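Local coordinates for protein ADP-ribose pyrophosphatase MutT (Rickettsia felis, PDB 4KYX) that probably hydrolyses pyrophosphate bonds in nucleoside diphosphate derivatives, perhaps including oxidised nucleotides such as 8-oxo-dGTP, with magnesium as cofactor, at residues L64-L69 with E115-F120; L106-L109 with K113-N116. All coordinates share one frame; numbering follows the deposited sequence.

Interactions 1 and 2 lie about 5 Å apart, centre to centre, within one Nudix domain, and share Glu115 and Asn116, where the chain runs into strand 116-120. The loop 106-109 of interaction 2 also runs beside the helix end of interaction 1: Thr67 O is 2.9 Å from Gln107 N and Glu66 O is 3.2 Å from Leu109 N, both probable hydrogen bonds. Trp117 NE1 also approaches Asn108 OD1, at 3.4 Å. The helix 55-67 carries the REVLEE portion of the Nudix box, so interaction 1 lies at the end of the Nudix helix, which by family analogy carries metal-binding glutamates.

Interaction 1. Residues L64-L69 with E115-F120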
ATOM      1  N   LEU A  64     -10.559 -16.825  -5.375  1.00 18.76           N
ATOM      2  CA  LEU A  64     -11.531 -17.909  -5.320  1.00 19.90           C
ATOM      3  C   LEU A  64     -12.947 -17.417  -5.624  1.00 20.28           C
ATOM      4  O   LEU A  64     -13.709 -18.080  -6.386  1.00 20.36           O
ATOM      5  CB  LEU A  64     -11.496 -18.637  -3.942  1.00 20.84           C
ATOM      6  CG  LEU A  64     -12.229 -19.957  -3.756  1.00 22.28           C
ATOM      7  CD1 LEU A  64     -11.760 -20.967  -4.769  1.00 22.56           C
ATOM      8  CD2 LEU A  64     -11.983 -20.416  -2.290  1.00 22.98           C
ATOM      9  N   GLU A  65     -13.352 -16.349  -4.955  1.00 20.78           N
ATOM     10  CA  GLU A  65     -14.689 -15.757  -5.143  1.00 22.22           C
ATOM     11  C   GLU A  65     -14.962 -15.373  -6.602  1.00 20.83           C
ATOM     12  O   GLU A  65     -16.085 -15.456  -7.060  1.00 20.71           O
ATOM     13  CB  GLU A  65     -14.881 -14.490  -4.292  1.00 23.75           C
ATOM     14  CG  GLU A  65     -15.187 -14.780  -2.846  1.00 27.50           C
ATOM     15  CD  GLU A  65     -15.222 -13.525  -1.999  1.00 29.77           C
ATOM     16  OE1 GLU A  65     -15.167 -12.392  -2.566  1.00 34.69           O
ATOM     17  OE2 GLU A  65     -15.294 -13.670  -0.764  1.00 34.44           O
ATOM     18  N   GLU A  66     -13.941 -14.869  -7.299  1.00 19.92           N
ATOM     19  CA  GLU A  66     -14.141 -14.292  -8.641  1.00 19.36           C
ATOM     20  C   GLU A  66     -14.000 -15.295  -9.826  1.00 18.99           C
ATOM     21  O   GLU A  66     -14.660 -15.131 -10.864  1.00 18.89           O
ATOM     22  CB  GLU A  66     -13.197 -13.093  -8.826  1.00 19.37           C
ATOM     23  CG  GLU A  66     -13.537 -11.964  -7.868  1.00 20.11           C
ATOM     24  CD  GLU A  66     -12.516 -10.870  -7.859  1.00 21.05           C
ATOM     25  OE1 GLU A  66     -11.449 -11.037  -8.476  1.00 21.23           O
ATOM     26  OE2 GLU A  66     -12.729  -9.859  -7.124  1.00 23.08           O
ATOM     27  N   THR A  67     -13.141 -16.299  -9.647  1.00 18.53           N
ATOM     28  CA  THR A  67     -12.630 -17.113 -10.728  1.00 18.47           C
ATOM     29  C   THR A  67     -12.735 -18.609 -10.446  1.00 19.26           C
ATOM     30  O   THR A  67     -12.432 -19.385 -11.327  1.00 20.02           O
ATOM     31  CB  THR A  67     -11.144 -16.815 -11.026  1.00 17.89           C
ATOM     32  OG1 THR A  67     -10.351 -17.284  -9.910  1.00 17.86           O
ATOM     33  CG2 THR A  67     -10.926 -15.348 -11.277  1.00 17.38           C
ATOM     34  N   ASN A  68     -13.090 -19.003  -9.225  1.00 19.65           N
ATOM     35  CA  ASN A  68     -13.071 -20.411  -8.769  1.00 20.60           C
ATOM     36  C   ASN A  68     -11.670 -21.030  -8.674  1.00 20.53           C
ATOM     37  O   ASN A  68     -11.544 -22.226  -8.450  1.00 22.06           O
ATOM     38  CB  ASN A  68     -13.950 -21.264  -9.713  1.00 21.31           C
ATOM     39  CG  ASN A  68     -14.509 -22.512  -9.088  1.00 22.49           C
ATOM     40  OD1 ASN A  68     -14.931 -22.509  -7.965  1.00 23.37           O
ATOM     41  ND2 ASN A  68     -14.558 -23.604  -9.862  1.00 23.26           N
ATOM     42  N   LEU A  69     -10.628 -20.220  -8.812  1.00 19.35           N
ATOM     43  CA  LEU A  69      -9.273 -20.701  -8.829  1.00 19.19           C
ATOM     44  C   LEU A  69      -8.689 -20.626  -7.429  1.00 19.26           C
ATOM     45  O   LEU A  69      -8.998 -19.717  -6.657  1.00 18.66           O
ATOM     46  CB  LEU A  69      -8.390 -19.877  -9.757  1.00 18.33           C
ATOM     47  CG  LEU A  69      -8.758 -19.918 -11.229  1.00 18.24           C
ATOM     48  CD1 LEU A  69      -7.999 -18.938 -12.103  1.00 17.63           C
ATOM     49  CD2 LEU A  69      -8.587 -21.350 -11.715  1.00 19.16           C
ATOM     50  N   GLU A 115     -17.192  -9.553 -18.045  1.00 21.12           N
ATOM     51  CA  GLU A 115     -17.747 -10.220 -19.235  1.00 21.52           C
ATOM     52  C   GLU A 115     -17.191 -11.631 -19.398  1.00 20.98           C
ATOM     53  O   GLU A 115     -17.941 -12.625 -19.556  1.00 21.19           O
ATOM     54  CB  GLU A 115     -17.459  -9.346 -20.460  1.00 22.18           C
ATOM     55  CG  GLU A 115     -18.122  -9.845 -21.750  1.00 23.29           C
ATOM     56  CD  GLU A 115     -19.641  -9.892 -21.685  1.00 24.55           C
ATOM     57  OE1 GLU A 115     -20.225  -8.858 -21.276  1.00 25.80           O
ATOM     58  OE2 GLU A 115     -20.264 -10.924 -22.109  1.00 24.64           O
ATOM     59  N   ASN A 116     -15.865 -11.728 -19.393  1.00 19.93           N
ATOM     60  CA  ASN A 116     -15.172 -12.979 -19.459  1.00 19.80           C
ATOM     61  C   ASN A 116     -13.741 -12.833 -18.958  1.00 19.10           C
ATOM     62  O   ASN A 116     -13.200 -11.762 -18.960  1.00 18.50           O
ATOM     63  CB  ASN A 116     -15.202 -13.505 -20.882  1.00 20.65           C
ATOM     64  CG  ASN A 116     -14.245 -12.791 -21.776  1.00 20.98           C
ATOM     65  OD1 ASN A 116     -14.488 -11.653 -22.236  1.00 21.39           O
ATOM     66  ND2 ASN A 116     -13.113 -13.451 -22.034  1.00 21.49           N
ATOM     67  N   TRP A 117     -13.183 -13.936 -18.476  1.00 19.21           N
ATOM     68  CA  TRP A 117     -11.782 -14.028 -18.095  1.00 18.96           C
ATOM     69  C   TRP A 117     -11.036 -14.692 -19.245  1.00 19.52           C
ATOM     70  O   TRP A 117     -11.651 -15.461 -20.009  1.00 20.29           O
ATOM     71  CB  TRP A 117     -11.662 -14.875 -16.839  1.00 18.90           C
ATOM     72  CG  TRP A 117     -12.301 -14.221 -15.614  1.00 18.66           C
ATOM     73  CD1 TRP A 117     -13.568 -14.404 -15.182  1.00 19.21           C
ATOM     74  CD2 TRP A 117     -11.709 -13.294 -14.710  1.00 18.13           C
ATOM     75  NE1 TRP A 117     -13.815 -13.649 -14.100  1.00 18.98           N
ATOM     76  CE2 TRP A 117     -12.675 -12.989 -13.750  1.00 18.15           C
ATOM     77  CE3 TRP A 117     -10.473 -12.650 -14.657  1.00 17.69           C
ATOM     78  CZ2 TRP A 117     -12.454 -12.079 -12.750  1.00 17.79           C
ATOM     79  CZ3 TRP A 117     -10.222 -11.812 -13.615  1.00 17.22           C
ATOM     80  CH2 TRP A 117     -11.211 -11.517 -12.684  1.00 17.26           C
ATOM     81  N   GLN A 118      -9.750 -14.383 -19.392  1.00 19.41           N
ATOM     82  CA  GLN A 118      -8.878 -15.082 -20.334  1.00 20.05           C
ATOM     83  C   GLN A 118      -7.406 -14.979 -19.906  1.00 19.70           C
ATOM     84  O   GLN A 118      -7.030 -14.097 -19.135  1.00 19.16           O
ATOM     85  CB  GLN A 118      -9.107 -14.523 -21.746  1.00 20.73           C
ATOM     86  CG  GLN A 118      -8.224 -15.066 -22.855  1.00 22.02           C
ATOM     87  CD  GLN A 118      -8.359 -16.571 -23.037  1.00 22.79           C
ATOM     88  OE1 GLN A 118      -8.016 -17.361 -22.133  1.00 23.58           O
ATOM     89  NE2 GLN A 118      -8.814 -16.974 -24.198  1.00 23.90           N
ATOM     90  N   TRP A 119      -6.617 -15.962 -20.332  1.00 20.18           N
ATOM     91  CA  TRP A 119      -5.161 -16.017 -20.094  1.00 20.16           C
ATOM     92  C   TRP A 119      -4.435 -15.237 -21.190  1.00 20.84           C
ATOM     93  O   TRP A 119      -4.768 -15.387 -22.381  1.00 21.49           O
ATOM     94  CB  TRP A 119      -4.722 -17.469 -20.076  1.00 20.57           C
ATOM     95  CG  TRP A 119      -5.412 -18.268 -18.996  1.00 20.12           C
ATOM     96  CD1 TRP A 119      -6.433 -19.141 -19.159  1.00 20.30           C
ATOM     97  CD2 TRP A 119      -5.119 -18.246 -17.574  1.00 19.69           C
ATOM     98  NE1 TRP A 119      -6.793 -19.690 -17.935  1.00 20.08           N
ATOM     99  CE2 TRP A 119      -5.990 -19.174 -16.954  1.00 19.74           C
ATOM    100  CE3 TRP A 119      -4.163 -17.619 -16.802  1.00 19.18           C
ATOM    101  CZ2 TRP A 119      -5.981 -19.403 -15.588  1.00 19.49           C
ATOM    102  CZ3 TRP A 119      -4.159 -17.836 -15.464  1.00 18.99           C
ATOM    103  CH2 TRP A 119      -5.045 -18.722 -14.859  1.00 19.09           C
ATOM    104  N   PHE A 120      -3.448 -14.449 -20.819  1.00 20.91           N
ATOM    105  CA  PHE A 120      -2.659 -13.623 -21.748  1.00 21.51           C
ATOM    106  C   PHE A 120      -1.187 -13.784 -21.471  1.00 22.57           C
ATOM    107  O   PHE A 120      -0.766 -13.752 -20.305  1.00 21.39           O
ATOM    108  CB  PHE A 120      -2.983 -12.153 -21.577  1.00 20.88           C
ATOM    109  CG  PHE A 120      -4.377 -11.795 -21.995  1.00 20.70           C
ATOM    110  CD1 PHE A 120      -5.400 -11.831 -21.082  1.00 19.96           C
ATOM    111  CD2 PHE A 120      -4.652 -11.419 -23.298  1.00 21.28           C
ATOM    112  CE1 PHE A 120      -6.680 -11.480 -21.437  1.00 20.00           C
ATOM    113  CE2 PHE A 120      -5.952 -11.090 -23.676  1.00 21.44           C
ATOM    114  CZ  PHE A 120      -6.980 -11.138 -22.755  1.00 20.45           C
TER
HETATM  115  O   HOH W   1     -15.830 -12.988 -11.922  1.00 28.24           O
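This is a mainly apolar helix-to-strand contact, in which the C-terminal end of the Nudix helix 55-67 and the turn after it meet two tryptophans of strand 116-120, an outermost strand of the three-stranded antiparallel sheet. Thr67 and Trp117 form its centre. The methyl CG2 of Thr67 stands over the middle of the six-membered ring of Trp117, 3.9 Å from the centroid and 12° off the ring normal, a CH-pi contact; the two side chains cross at about a right angle. Glu66 adds its CB, 4.1 Å from Trp117 CZ2, while its carboxylate turns elsewhere and takes a hydrogen bond from Gly46 N through OE1. Farther along, Leu69 and Trp119 approach from opposite directions, and CD1 of Leu69 comes within 4.0 Å of Trp119 CH2. Leu29 of strand 28-34 touches Thr67 and both tryptophans.

No direct hydrogen bond joins the two segments. Instead a water sits at the edge of the Trp117 indole, in its plane, accepting from NE1 at 3.0 Å and donating to Glu66 O at 2.7 Å. On Thr67, with chi1 at 69°, OG1 turns back over its own backbone, which leaves CG2 for the ring; Thr67 OG1 accepts from Leu69 N (3.1 Å, 150°), an ST turn, and is also hydrogen-bonded to Val63 O. Asn68, with positive phi, is the first residue to break from helical backbone angles.

Thr67 thus divides its two branches, the hydroxyl tied to its own helix and turn, the methyl given to the indole. The Glu66 carbonyl, bridged by water, probably also accepts from Leu109 N. Trp117 meets the helix end directly through its ring face and, through its N-H, by way of the water.

Interaction 2. Residues L106-L109 with K113-N116; sequences LQNL and KVEN
The flat carboxamide of Asn108 meets the backbone of 113-116 at its edge: Val114 O lies only 1° out of the amide plane, in line with an N-H of ND2. The resulting hydrogen bond is 2.9 Å long from Asn108 ND2 to Val114 O and nearly straight at 173°. Seen from the acceptor, the approach is less regular, for the donor stands 46° out of the carbonyl plane of Val114 and so does not use a lone pair direction. Beside it, Glu115 O is 3.3 Å from Asn108 ND2, and the CA of Asn116 is 3.9 Å from it. A chi1 of -172° puts CG of Asn108 anti to the backbone N, and the carboxamide extends toward 113-116. Its other branch, OD1, is 4.1 Å from Val114 CB and takes a weak hydrogen bond from Glu110 N. Both ends of the amide therefore have polar partners, which should limit its rotation.

The bond spans a surface loop in the connection from strand 89-99 to strand 116-120, joining residues only a few positions apart in sequence. Earlier in this connection, Gln107 and Leu109 pair through their backbones with Thr67 and Glu66 at the end of helix 55-67; later, Glu115 and Asn116 form backbone hydrogen bonds with Lys32 of strand 28-34.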
ATOM      1  N   LEU A 106     -11.352 -22.844 -13.907  1.00 23.02           N
ATOM      2  CA  LEU A 106     -11.709 -21.450 -14.084  1.00 21.52           C
ATOM      3  C   LEU A 106     -13.181 -21.314 -14.412  1.00 22.25           C
ATOM      4  O   LEU A 106     -13.686 -21.998 -15.331  1.00 22.15           O
ATOM      5  CB  LEU A 106     -10.891 -20.870 -15.219  1.00 21.09           C
ATOM      6  CG  LEU A 106     -11.254 -19.442 -15.722  1.00 20.13           C
ATOM      7  CD1 LEU A 106     -11.002 -18.440 -14.568  1.00 19.61           C
ATOM      8  CD2 LEU A 106     -10.433 -19.105 -16.948  1.00 19.95           C
ATOM      9  N   GLN A 107     -13.884 -20.491 -13.630  1.00 22.34           N
ATOM     10  CA  GLN A 107     -15.281 -20.148 -13.922  1.00 23.32           C
ATOM     11  C   GLN A 107     -15.464 -18.676 -13.687  1.00 22.03           C
ATOM     12  O   GLN A 107     -14.856 -18.113 -12.763  1.00 21.04           O
ATOM     13  CB  GLN A 107     -16.253 -20.921 -13.030  1.00 25.06           C
ATOM     14  CG  GLN A 107     -16.215 -22.390 -13.300  1.00 28.05           C
ATOM     15  CD  GLN A 107     -17.206 -23.173 -12.458  1.00 31.45           C
ATOM     16  OE1 GLN A 107     -18.058 -22.612 -11.788  1.00 34.47           O
ATOM     17  NE2 GLN A 107     -17.108 -24.492 -12.515  1.00 34.34           N
ATOM     18  N   ASN A 108     -16.314 -18.052 -14.497  1.00 21.43           N
ATOM     19  CA  ASN A 108     -16.668 -16.650 -14.248  1.00 20.77           C
ATOM     20  C   ASN A 108     -17.784 -16.576 -13.204  1.00 21.56           C
ATOM     21  O   ASN A 108     -18.999 -16.682 -13.538  1.00 21.83           O
ATOM     22  CB  ASN A 108     -17.155 -16.006 -15.540  1.00 20.53           C
ATOM     23  CG  ASN A 108     -17.354 -14.525 -15.423  1.00 19.91           C
ATOM     24  OD1 ASN A 108     -17.193 -13.949 -14.350  1.00 20.03           O
ATOM     25  ND2 ASN A 108     -17.662 -13.875 -16.545  1.00 19.98           N
ATOM     26  N   LEU A 109     -17.392 -16.392 -11.951  1.00 22.02           N
ATOM     27  CA  LEU A 109     -18.339 -16.365 -10.889  1.00 24.06           C
ATOM     28  C   LEU A 109     -19.021 -15.042 -10.634  1.00 25.65           C
ATOM     29  O   LEU A 109     -19.940 -15.001  -9.835  1.00 28.22           O
ATOM     30  CB  LEU A 109     -17.664 -16.882  -9.591  1.00 23.91           C
ATOM     31  CG  LEU A 109     -17.179 -18.323  -9.750  1.00 24.48           C
ATOM     32  CD1 LEU A 109     -16.512 -18.817  -8.465  1.00 24.83           C
ATOM     33  CD2 LEU A 109     -18.315 -19.250 -10.165  1.00 25.61           C
ATOM     34  N   LYS A 113     -20.181  -8.467 -13.296  1.00 28.68           N
ATOM     35  CA  LYS A 113     -19.067  -7.561 -13.163  1.00 27.60           C
ATOM     36  C   LYS A 113     -18.075  -7.756 -14.296  1.00 26.36           C
ATOM     37  O   LYS A 113     -17.516  -6.777 -14.818  1.00 27.57           O
ATOM     38  CB  LYS A 113     -18.357  -7.700 -11.819  1.00 27.73           C
ATOM     39  N   VAL A 114     -17.821  -8.997 -14.669  1.00 23.52           N
ATOM     40  CA  VAL A 114     -16.798  -9.288 -15.667  1.00 21.81           C
ATOM     41  C   VAL A 114     -17.451 -10.017 -16.842  1.00 21.55           C
ATOM     42  O   VAL A 114     -18.164 -11.001 -16.655  1.00 21.11           O
ATOM     43  CB  VAL A 114     -15.720 -10.186 -15.056  1.00 21.00           C
ATOM     44  CG1 VAL A 114     -14.709 -10.680 -16.075  1.00 20.70           C
ATOM     45  CG2 VAL A 114     -15.065  -9.465 -13.903  1.00 20.77           C
ATOM     46  N   GLU A 115     -17.192  -9.553 -18.045  1.00 21.12           N
ATOM     47  CA  GLU A 115     -17.747 -10.220 -19.235  1.00 21.52           C
ATOM     48  C   GLU A 115     -17.191 -11.631 -19.398  1.00 20.98           C
ATOM     49  O   GLU A 115     -17.941 -12.625 -19.556  1.00 21.19           O
ATOM     50  CB  GLU A 115     -17.459  -9.346 -20.460  1.00 22.18           C
ATOM     51  CG  GLU A 115     -18.122  -9.845 -21.750  1.00 23.29           C
ATOM     52  CD  GLU A 115     -19.641  -9.892 -21.685  1.00 24.55           C
ATOM     53  OE1 GLU A 115     -20.225  -8.858 -21.276  1.00 25.80           O
ATOM     54  OE2 GLU A 115     -20.264 -10.924 -22.109  1.00 24.64           O
ATOM     55  N   ASN A 116     -15.865 -11.728 -19.393  1.00 19.93           N
ATOM     56  CA  ASN A 116     -15.172 -12.979 -19.459  1.00 19.80           C
ATOM     57  C   ASN A 116     -13.741 -12.833 -18.958  1.00 19.10           C
ATOM     58  O   ASN A 116     -13.200 -11.762 -18.960  1.00 18.50           O
ATOM     59  CB  ASN A 116     -15.202 -13.505 -20.882  1.00 20.65           C
ATOM     60  CG  ASN A 116     -14.245 -12.791 -21.776  1.00 20.98           C
ATOM     61  OD1 ASN A 116     -14.488 -11.653 -22.236  1.00 21.39           O
ATOM     62  ND2 ASN A 116     -13.113 -13.451 -22.034  1.00 21.49           N
TER